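Local coordinates for protein putative branched-chain amino acid aminotransferase IlvE (Streptococcus mutans, PDB 4DQN) that probably catalyses reversible amino-group transfer between branched-chain amino acids and 2-oxoglutarate with pyridoxal 5'-phosphate as cofactor, a step of branched-chain amino-acid biosynthesis, at residues E62-Y67 / D101-A106; G72-F77 / Q109-N114; T326-G331 / E337-K342. All coordinates share one frame; numbering follows the deposited sequence.

Contact 1 of 3, residues E62-Y67 / D101-A106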
loop_
_atom_site.group_PDB
_atom_site.type_symbol
_atom_site.label_atom_id
_atom_site.label_comp_id
_atom_site.label_asym_id
_atom_site.label_seq_id
_atom_site.Cartn_x
_atom_site.Cartn_y
_atom_site.Cartn_z
ATOM N N GLU A 62 12.572 4.557 -4.768
ATOM C CA GLU A 62 13.934 4.202 -4.427
ATOM C C GLU A 62 14.544 5.326 -3.613
ATOM O O GLU A 62 13.918 6.382 -3.398
ATOM C CB GLU A 62 14.757 3.938 -5.687
ATOM C CG GLU A 62 14.668 2.502 -6.141
ATOM C CD GLU A 62 15.258 1.541 -5.119
ATOM O OE1 GLU A 62 16.211 1.933 -4.398
ATOM O OE2 GLU A 62 14.776 0.386 -5.045
ATOM N N GLY A 63 15.755 5.082 -3.134
ATOM C CA GLY A 63 16.485 6.072 -2.371
ATOM C C GLY A 63 17.957 5.813 -2.583
ATOM O O GLY A 63 18.426 4.683 -2.403
ATOM N N LEU A 64 18.689 6.850 -2.973
ATOM C CA LEU A 64 20.125 6.709 -3.194
ATOM C C LEU A 64 20.762 8.071 -3.031
ATOM O O LEU A 64 20.078 9.092 -3.104
ATOM C CB LEU A 64 20.433 6.095 -4.572
ATOM C CG LEU A 64 20.056 6.836 -5.864
ATOM C CD1 LEU A 64 20.818 6.269 -7.057
ATOM C CD2 LEU A 64 18.540 6.810 -6.132
ATOM N N LYS A 65 22.068 8.096 -2.779
ATOM C CA LYS A 65 22.736 9.351 -2.456
ATOM C C LYS A 65 23.812 9.728 -3.467
ATOM O O LYS A 65 24.421 8.855 -4.093
ATOM C CB LYS A 65 23.346 9.271 -1.046
ATOM C CG LYS A 65 22.312 9.417 0.065
ATOM C CD LYS A 65 22.895 9.025 1.427
ATOM C CE LYS A 65 21.963 9.399 2.563
ATOM N NZ LYS A 65 22.512 8.966 3.885
ATOM N N ALA A 66 24.019 11.037 -3.632
ATOM C CA ALA A 66 25.154 11.550 -4.396
ATOM C C ALA A 66 26.127 12.124 -3.385
ATOM O O ALA A 66 25.715 12.807 -2.441
ATOM C CB ALA A 66 24.710 12.637 -5.403
ATOM N N TYR A 67 27.412 11.850 -3.582
ATOM C CA TYR A 67 28.430 12.183 -2.598
ATOM C C TYR A 67 29.449 13.111 -3.237
ATOM O O TYR A 67 29.942 12.816 -4.326
ATOM C CB TYR A 67 29.153 10.898 -2.158
ATOM C CG TYR A 67 28.245 9.834 -1.568
ATOM C CD1 TYR A 67 27.546 8.947 -2.390
ATOM C CD2 TYR A 67 28.090 9.715 -0.193
ATOM C CE1 TYR A 67 26.702 7.976 -1.845
ATOM C CE2 TYR A 67 27.258 8.749 0.357
ATOM C CZ TYR A 67 26.572 7.886 -0.475
ATOM O OH TYR A 67 25.750 6.924 0.078
ATOM N N ASP A 101 19.856 1.762 -17.668
ATOM C CA ASP A 101 20.503 2.927 -18.262
ATOM C C ASP A 101 19.634 4.186 -18.157
ATOM O O ASP A 101 20.161 5.263 -17.901
ATOM C CB ASP A 101 21.013 2.669 -19.691
ATOM C CG ASP A 101 19.902 2.351 -20.674
ATOM O OD1 ASP A 101 20.227 2.177 -21.868
ATOM O OD2 ASP A 101 18.716 2.263 -20.279
ATOM N N LYS A 102 18.314 4.047 -18.306
ATOM C CA LYS A 102 17.403 5.189 -18.149
ATOM C C LYS A 102 17.462 5.717 -16.714
ATOM O O LYS A 102 17.580 6.926 -16.490
ATOM C CB LYS A 102 15.953 4.788 -18.502
ATOM C CG LYS A 102 14.915 5.911 -18.346
ATOM C CD LYS A 102 13.513 5.381 -18.672
ATOM C CE LYS A 102 12.464 6.475 -18.624
ATOM N NZ LYS A 102 12.723 7.592 -19.585
ATOM N N PHE A 103 17.387 4.793 -15.752
ATOM C CA PHE A 103 17.405 5.119 -14.327
ATOM C C PHE A 103 18.678 5.880 -13.927
ATOM O O PHE A 103 18.616 6.934 -13.267
ATOM C CB PHE A 103 17.291 3.811 -13.521
ATOM C CG PHE A 103 17.250 4.000 -12.018
ATOM C CD1 PHE A 103 18.426 4.195 -11.293
ATOM C CD2 PHE A 103 16.036 3.947 -11.327
ATOM C CE1 PHE A 103 18.391 4.372 -9.901
ATOM C CE2 PHE A 103 15.989 4.106 -9.938
ATOM C CZ PHE A 103 17.173 4.316 -9.221
ATOM N N ILE A 104 19.831 5.344 -14.316
ATOM C CA ILE A 104 21.100 5.921 -13.889
ATOM C C ILE A 104 21.304 7.266 -14.569
ATOM O O ILE A 104 21.733 8.229 -13.933
ATOM C CB ILE A 104 22.273 4.975 -14.177
ATOM C CG1 ILE A 104 22.186 3.749 -13.267
ATOM C CG2 ILE A 104 23.611 5.662 -13.935
ATOM C CD1 ILE A 104 23.203 2.669 -13.650
ATOM N N ASP A 105 20.972 7.344 -15.855
ATOM C CA ASP A 105 21.079 8.609 -16.566
ATOM C C ASP A 105 20.194 9.665 -15.935
ATOM O O ASP A 105 20.585 10.829 -15.807
ATOM C CB ASP A 105 20.687 8.453 -18.034
ATOM C CG ASP A 105 20.666 9.778 -18.755
ATOM O OD1 ASP A 105 21.759 10.316 -19.013
ATOM O OD2 ASP A 105 19.562 10.301 -19.041
ATOM N N ALA A 106 18.985 9.271 -15.549
ATOM C CA ALA A 106 18.064 10.224 -14.938
ATOM C C ALA A 106 18.616 10.734 -13.619
ATOM O O ALA A 106 18.539 11.928 -13.323
ATOM C CB ALA A 106 16.710 9.583 -14.727
#
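Phe103 presents the far rim of its ring to Leu64 and Glu62, and these three buried side chains make the whole contact. Leu64 CD1 lies 4.2 Å from Phe103 CE1, near the plane of the ring, so this methyl group meets the edge. The other methyl, Leu64 CD2, stands 4.2 Å from Phe103 CZ, and the two side chains run alongside each other in opposite senses. Glu62 CB approaches the same edge at 4.3 Å from Phe103 CZ.

The backbones stay apart, with Glu62 CA 10.5 Å from Phe103 CA, and the ring, with CG anti to the backbone N (chi1 -178°), bridges much of the gap. Helix 100-113 is thereby packed against strand 59-68 of the antiparallel sheet in this class-IV aminotransferase. Neighbouring strand 126-136 holds the receiving side in place through backbone bonds of Glu62 with Pro131 and of Leu64 with Leu129.

Further out, Asn82 and Ala83 of helix 79-92 also touch Phe103. Asn82 ND2 hydrogen-bonds Glu62 OE1, while Arg85 NE forms a salt bridge with Glu62 OE2, which together fix the carboxylate. Gly63 N adds a weak bond to Glu62 OE1 at 3.4 Å. The side chain of Glu62 is about 4 Å from that of Lys188, the predicted attachment point of pyridoxal phosphate, to which no cofactor is attached here.

Contact 2 of 3, residues G72-F77 / Q109-N114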
loop_
_atom_site.group_PDB
_atom_site.type_symbol
_atom_site.label_atom_id
_atom_site.label_comp_id
_atom_site.label_asym_id
_atom_site.label_seq_id
_atom_site.Cartn_x
_atom_site.Cartn_y
_atom_site.Cartn_z
ATOM N N GLY A 72 36.131 17.751 -5.080
ATOM C CA GLY A 72 34.948 18.514 -5.436
ATOM C C GLY A 72 33.976 17.789 -6.353
ATOM O O GLY A 72 32.798 18.168 -6.437
ATOM N N SER A 73 34.452 16.757 -7.045
ATOM C CA SER A 73 33.589 16.014 -7.959
ATOM C C SER A 73 32.546 15.193 -7.190
ATOM O O SER A 73 32.742 14.853 -6.014
ATOM C CB SER A 73 34.405 15.128 -8.904
ATOM O OG SER A 73 35.214 14.209 -8.188
ATOM N N VAL A 74 31.435 14.892 -7.857
ATOM C CA VAL A 74 30.299 14.234 -7.212
ATOM C C VAL A 74 30.101 12.855 -7.827
ATOM O O VAL A 74 30.325 12.663 -9.023
ATOM C CB VAL A 74 29.022 15.079 -7.370
ATOM C CG1 VAL A 74 27.817 14.376 -6.715
ATOM C CG2 VAL A 74 29.237 16.445 -6.742
ATOM N N GLN A 75 29.706 11.884 -7.015
ATOM C CA GLN A 75 29.520 10.533 -7.528
ATOM C C GLN A 75 28.308 9.837 -6.908
ATOM O O GLN A 75 27.868 10.183 -5.812
ATOM C CB GLN A 75 30.793 9.705 -7.302
ATOM C CG GLN A 75 31.175 9.539 -5.833
ATOM C CD GLN A 75 32.580 8.989 -5.674
ATOM O OE1 GLN A 75 33.435 9.236 -6.513
ATOM N NE2 GLN A 75 32.823 8.243 -4.598
ATOM N N LEU A 76 27.770 8.862 -7.635
ATOM C CA LEU A 76 26.706 8.002 -7.132
ATOM C C LEU A 76 27.333 6.702 -6.671
ATOM O O LEU A 76 28.443 6.357 -7.098
ATOM C CB LEU A 76 25.695 7.707 -8.242
ATOM C CG LEU A 76 24.892 8.908 -8.722
ATOM C CD1 LEU A 76 24.054 8.519 -9.937
ATOM C CD2 LEU A 76 23.999 9.449 -7.594
ATOM N N PHE A 77 26.624 5.987 -5.801
ATOM C CA PHE A 77 27.106 4.740 -5.221
ATOM C C PHE A 77 26.151 3.597 -5.572
ATOM O O PHE A 77 25.019 3.538 -5.066
ATOM C CB PHE A 77 27.225 4.903 -3.699
ATOM C CG PHE A 77 27.576 3.633 -2.968
ATOM C CD1 PHE A 77 28.889 3.170 -2.937
ATOM C CD2 PHE A 77 26.592 2.908 -2.292
ATOM C CE1 PHE A 77 29.213 1.997 -2.255
ATOM C CE2 PHE A 77 26.905 1.739 -1.615
ATOM C CZ PHE A 77 28.221 1.280 -1.594
ATOM N N GLN A 109 21.333 13.261 -14.308
ATOM C CA GLN A 109 20.751 14.533 -14.739
ATOM C C GLN A 109 20.268 15.370 -13.562
ATOM O O GLN A 109 20.435 16.594 -13.559
ATOM C CB GLN A 109 19.561 14.312 -15.681
ATOM C CG GLN A 109 19.916 13.882 -17.094
ATOM C CD GLN A 109 18.690 13.870 -17.988
ATOM O OE1 GLN A 109 18.002 14.878 -18.121
ATOM N NE2 GLN A 109 18.397 12.717 -18.582
ATOM N N VAL A 110 19.644 14.721 -12.575
ATOM C CA VAL A 110 19.143 15.446 -11.408
ATOM C C VAL A 110 20.290 15.991 -10.554
ATOM O O VAL A 110 20.246 17.143 -10.113
ATOM C CB VAL A 110 18.187 14.582 -10.562
ATOM C CG1 VAL A 110 17.751 15.336 -9.298
ATOM C CG2 VAL A 110 16.964 14.222 -11.389
ATOM N N VAL A 111 21.320 15.176 -10.338
ATOM C CA VAL A 111 22.484 15.617 -9.573
ATOM C C VAL A 111 23.156 16.802 -10.253
ATOM O O VAL A 111 23.393 17.842 -9.619
ATOM C CB VAL A 111 23.509 14.495 -9.425
ATOM C CG1 VAL A 111 24.734 15.004 -8.695
ATOM C CG2 VAL A 111 22.886 13.312 -8.669
ATOM N N ARG A 112 23.447 16.657 -11.545
ATOM C CA ARG A 112 24.050 17.750 -12.311
ATOM C C ARG A 112 23.199 19.019 -12.283
ATOM O O ARG A 112 23.736 20.109 -12.073
ATOM C CB ARG A 112 24.365 17.326 -13.758
ATOM C CG ARG A 112 25.423 16.227 -13.873
ATOM C CD ARG A 112 25.948 16.065 -15.303
ATOM N NE ARG A 112 24.854 16.014 -16.272
ATOM C CZ ARG A 112 24.442 14.905 -16.880
ATOM N NH1 ARG A 112 25.041 13.750 -16.624
ATOM N NH2 ARG A 112 23.434 14.952 -17.749
ATOM N N ALA A 113 21.877 18.892 -12.444
ATOM C CA ALA A 113 21.026 20.081 -12.527
ATOM C C ALA A 113 20.945 20.815 -11.191
ATOM O O ALA A 113 20.643 22.011 -11.140
ATOM C CB ALA A 113 19.621 19.711 -13.027
ATOM N N ASN A 114 21.208 20.083 -10.111
ATOM C CA ASN A 114 21.138 20.634 -8.755
ATOM C C ASN A 114 22.477 20.506 -8.028
ATOM O O ASN A 114 22.504 20.385 -6.802
ATOM C CB ASN A 114 20.075 19.882 -7.933
ATOM C CG ASN A 114 18.675 20.040 -8.497
ATOM O OD1 ASN A 114 18.057 21.091 -8.348
ATOM N ND2 ASN A 114 18.159 18.987 -9.126
#
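Val111 spreads its two methyl groups over two residues of strand 74-77, one branch to each. Val111 CG1 meets Val74 CG1 at 3.7 Å, a close van der Waals contact, and the two side chains are inclined to one another. Val111 CG2 reaches Leu76 CD2 at 4.2 Å, with the leucine sliding past in the opposite sense.

The torsions account for this division. In both valines CG1 lies opposite the backbone nitrogen (chi1 179° in Val74 and 177° in Val111), and these matching branches are the ones that converge. Leu76 does not aim its first bond at the helix; the far methyl of its side chain makes the approach. Val74 and Leu76 are two residues apart on the strand and so serve one face of it, whereas Gln75 between them points away. With the CA atoms of Val74 and Val111 8.3 Å apart and 106 Å² buried in total, the contact is small, apolar and closed to solvent.

Val111 occupies the last turn of its helix, which Asn114 finishes as the first residue to leave helical geometry. Asn114 ND2 donates to Val110 O at 3.0 Å, with an N-H...O angle of 149°, and the same nitrogen also bonds Phe23 O.

In the antiparallel sheet, strand 74-77 lies between 59-68 and 340-342: Ala66 of strand 59-68 touches both Val74 and Val111, and Leu76 shares a backbone bond with Tyr341. Phe77, on the same strand, touches helix 316-329 through Leu325 and Ile328.

Contact 3 of 3, residues T326-G331 / E337-K342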
loop_
_atom_site.group_PDB
_atom_site.type_symbol
_atom_site.label_atom_id
_atom_site.label_comp_id
_atom_site.label_asym_id
_atom_site.label_seq_id
_atom_site.Cartn_x
_atom_site.Cartn_y
_atom_site.Cartn_z
ATOM N N THR A 326 31.505 4.147 4.218
ATOM C CA THR A 326 31.393 5.581 3.962
ATOM C C THR A 326 32.648 6.113 3.258
ATOM O O THR A 326 32.558 6.988 2.390
ATOM C CB THR A 326 31.101 6.397 5.247
ATOM O OG1 THR A 326 32.126 6.162 6.221
ATOM C CG2 THR A 326 29.759 6.006 5.836
ATOM N N GLY A 327 33.814 5.571 3.600
ATOM C CA GLY A 327 35.039 5.962 2.910
ATOM C C GLY A 327 34.930 5.718 1.413
ATOM O O GLY A 327 35.311 6.558 0.592
ATOM N N ILE A 328 34.397 4.560 1.058
ATOM C CA ILE A 328 34.206 4.206 -0.338
ATOM C C ILE A 328 33.193 5.133 -0.998
ATOM O O ILE A 328 33.419 5.625 -2.109
ATOM C CB ILE A 328 33.732 2.750 -0.463
ATOM C CG1 ILE A 328 34.884 1.804 -0.120
ATOM C CG2 ILE A 328 33.215 2.454 -1.880
ATOM C CD1 ILE A 328 34.425 0.397 0.209
ATOM N N GLN A 329 32.082 5.374 -0.311
ATOM C CA GLN A 329 31.022 6.220 -0.853
ATOM C C GLN A 329 31.515 7.641 -1.116
ATOM O O GLN A 329 31.239 8.217 -2.169
ATOM C CB GLN A 329 29.822 6.208 0.091
ATOM C CG GLN A 329 29.119 4.842 0.158
ATOM C CD GLN A 329 28.146 4.721 1.313
ATOM O OE1 GLN A 329 28.335 5.337 2.362
ATOM N NE2 GLN A 329 27.091 3.917 1.130
ATOM N N PHE A 330 32.259 8.201 -0.169
ATOM C CA PHE A 330 32.754 9.571 -0.318
ATOM C C PHE A 330 34.078 9.653 -1.074
ATOM O O PHE A 330 34.619 10.749 -1.252
ATOM C CB PHE A 330 32.904 10.251 1.043
ATOM C CG PHE A 330 31.601 10.641 1.677
ATOM C CD1 PHE A 330 31.042 11.891 1.441
ATOM C CD2 PHE A 330 30.951 9.771 2.536
ATOM C CE1 PHE A 330 29.842 12.257 2.040
ATOM C CE2 PHE A 330 29.754 10.129 3.141
ATOM C CZ PHE A 330 29.198 11.371 2.888
ATOM N N GLY A 331 34.597 8.506 -1.508
ATOM C CA GLY A 331 35.743 8.473 -2.403
ATOM C C GLY A 331 37.100 8.460 -1.720
ATOM O O GLY A 331 38.117 8.576 -2.387
ATOM N N GLU A 337 35.321 -2.909 -7.811
ATOM C CA GLU A 337 35.032 -2.675 -9.224
ATOM C C GLU A 337 33.534 -2.485 -9.482
ATOM O O GLU A 337 32.712 -3.242 -8.969
ATOM C CB GLU A 337 35.537 -3.858 -10.049
ATOM C CG GLU A 337 35.741 -3.557 -11.519
ATOM C CD GLU A 337 36.995 -2.740 -11.767
ATOM O OE1 GLU A 337 37.659 -2.337 -10.778
ATOM O OE2 GLU A 337 37.320 -2.504 -12.953
ATOM N N GLY A 338 33.187 -1.461 -10.259
ATOM C CA GLY A 338 31.816 -1.258 -10.704
ATOM C C GLY A 338 30.871 -0.560 -9.741
ATOM O O GLY A 338 29.709 -0.351 -10.076
ATOM N N TRP A 339 31.343 -0.206 -8.547
ATOM C CA TRP A 339 30.475 0.410 -7.539
ATOM C C TRP A 339 30.257 1.906 -7.712
ATOM O O TRP A 339 29.165 2.419 -7.450
ATOM C CB TRP A 339 31.012 0.170 -6.127
ATOM C CG TRP A 339 30.747 -1.200 -5.587
ATOM C CD1 TRP A 339 30.492 -2.336 -6.303
ATOM C CD2 TRP A 339 30.728 -1.579 -4.209
ATOM N NE1 TRP A 339 30.317 -3.402 -5.448
ATOM C CE2 TRP A 339 30.458 -2.962 -4.157
ATOM C CE3 TRP A 339 30.920 -0.881 -3.010
ATOM C CZ2 TRP A 339 30.366 -3.665 -2.943
ATOM C CZ3 TRP A 339 30.835 -1.579 -1.808
ATOM C CH2 TRP A 339 30.562 -2.959 -1.787
ATOM N N ILE A 340 31.301 2.620 -8.109
ATOM C CA ILE A 340 31.218 4.069 -8.177
ATOM C C ILE A 340 30.847 4.539 -9.578
ATOM O O ILE A 340 31.399 4.063 -10.568
ATOM C CB ILE A 340 32.544 4.728 -7.768
ATOM C CG1 ILE A 340 32.986 4.245 -6.381
ATOM C CG2 ILE A 340 32.418 6.242 -7.807
ATOM C CD1 ILE A 340 31.954 4.431 -5.255
ATOM N N TYR A 341 29.894 5.462 -9.649
ATOM C CA TYR A 341 29.468 6.056 -10.910
ATOM C C TYR A 341 29.650 7.564 -10.810
ATOM O O TYR A 341 28.853 8.252 -10.152
ATOM C CB TYR A 341 27.993 5.767 -11.161
ATOM C CG TYR A 341 27.674 4.372 -11.620
ATOM C CD1 TYR A 341 27.836 3.282 -10.775
ATOM C CD2 TYR A 341 27.174 4.149 -12.896
ATOM C CE1 TYR A 341 27.522 2.015 -11.194
ATOM C CE2 TYR A 341 26.861 2.888 -13.323
ATOM C CZ TYR A 341 27.037 1.822 -12.473
ATOM O OH TYR A 341 26.717 0.552 -12.909
ATOM N N LYS A 342 30.700 8.073 -11.447
ATOM C CA LYS A 342 30.962 9.512 -11.464
ATOM C C LYS A 342 29.850 10.213 -12.223
ATOM O O LYS A 342 29.418 9.756 -13.277
ATOM C CB LYS A 342 32.312 9.816 -12.110
ATOM C CG LYS A 342 33.490 9.205 -11.377
ATOM C CD LYS A 342 33.459 9.571 -9.895
ATOM C CE LYS A 342 33.947 10.991 -9.658
ATOM N NZ LYS A 342 34.340 11.176 -8.232
#
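Ile328 and Ile340 approach at a slant, and one methyl of Ile328 serves both Ile340 and Trp339. That methyl is CG2, the branch set opposite the backbone nitrogen. Ile328 CG2 lies 4.1 Å from Ile340 CD1 and 4.2 Å from Trp339 CE3, the latter reached obliquely to the indole plane. Ile340 folds its longer branch rather than extending it (chi1 -55°, chi2 -55°). The bend carries Ile340 CD1 to the helix end, 3.7 Å from Ile328 O.

That carbonyl belongs to the closing turn of helix 316-329. Gly331 N binds Ile328 O at 3.2 Å, and Phe330 N binds Thr326 O at 2.8 Å. Gly331, with its positive phi of 89°, completes a Schellman motif, after which the chain turns back through a short connection to strand 340-342. This strand forms the outer edge, within the chain, of the seven-stranded antiparallel sheet, so the contact packs the C-terminal helix beside the strand that follows it.

The adjacent strand 74-77 ties both segments together. Gln75 NE2 bonds Gln329 O while Gln75 OE1 accepts from Lys342 NZ, one amide thereby spanning helix end and strand. Backbone bonds of Tyr341 with Leu76 and of Trp339 with Arg78 fix the strand side. The indole has several further partners: Phe77 meets it with planes at about 90°, Arg78 makes a cation-pi contact, and Tyr258 of helix 251-262 brings a second aromatic partner. Leu259 of that same helix touches both Ile328 and Trp339.

Contacts 1 and 2 have centres about 9 Å apart and share helix 100-113, which rests on neighbouring strands 59-68 and 74-77 at places about two turns apart. Their segments alternate along the chain, both strands preceding the helix, so the two contacts interlock. Contact 3 follows later in sequence, its centre about 13 Å from each of the others, and reaches the same antiparallel sheet at edge strand 340-342, next to 74-77. Tyr67 N hydrogen-bonds Gln75 O at 2.8 Å between contacts 1 and 2, and Leu76 N hydrogen-bonds Tyr341 O at 2.8 Å between contacts 2 and 3. The C-terminal end of the chain is thus joined to the sheet region whose strand 59-68 reaches the probable cofactor site.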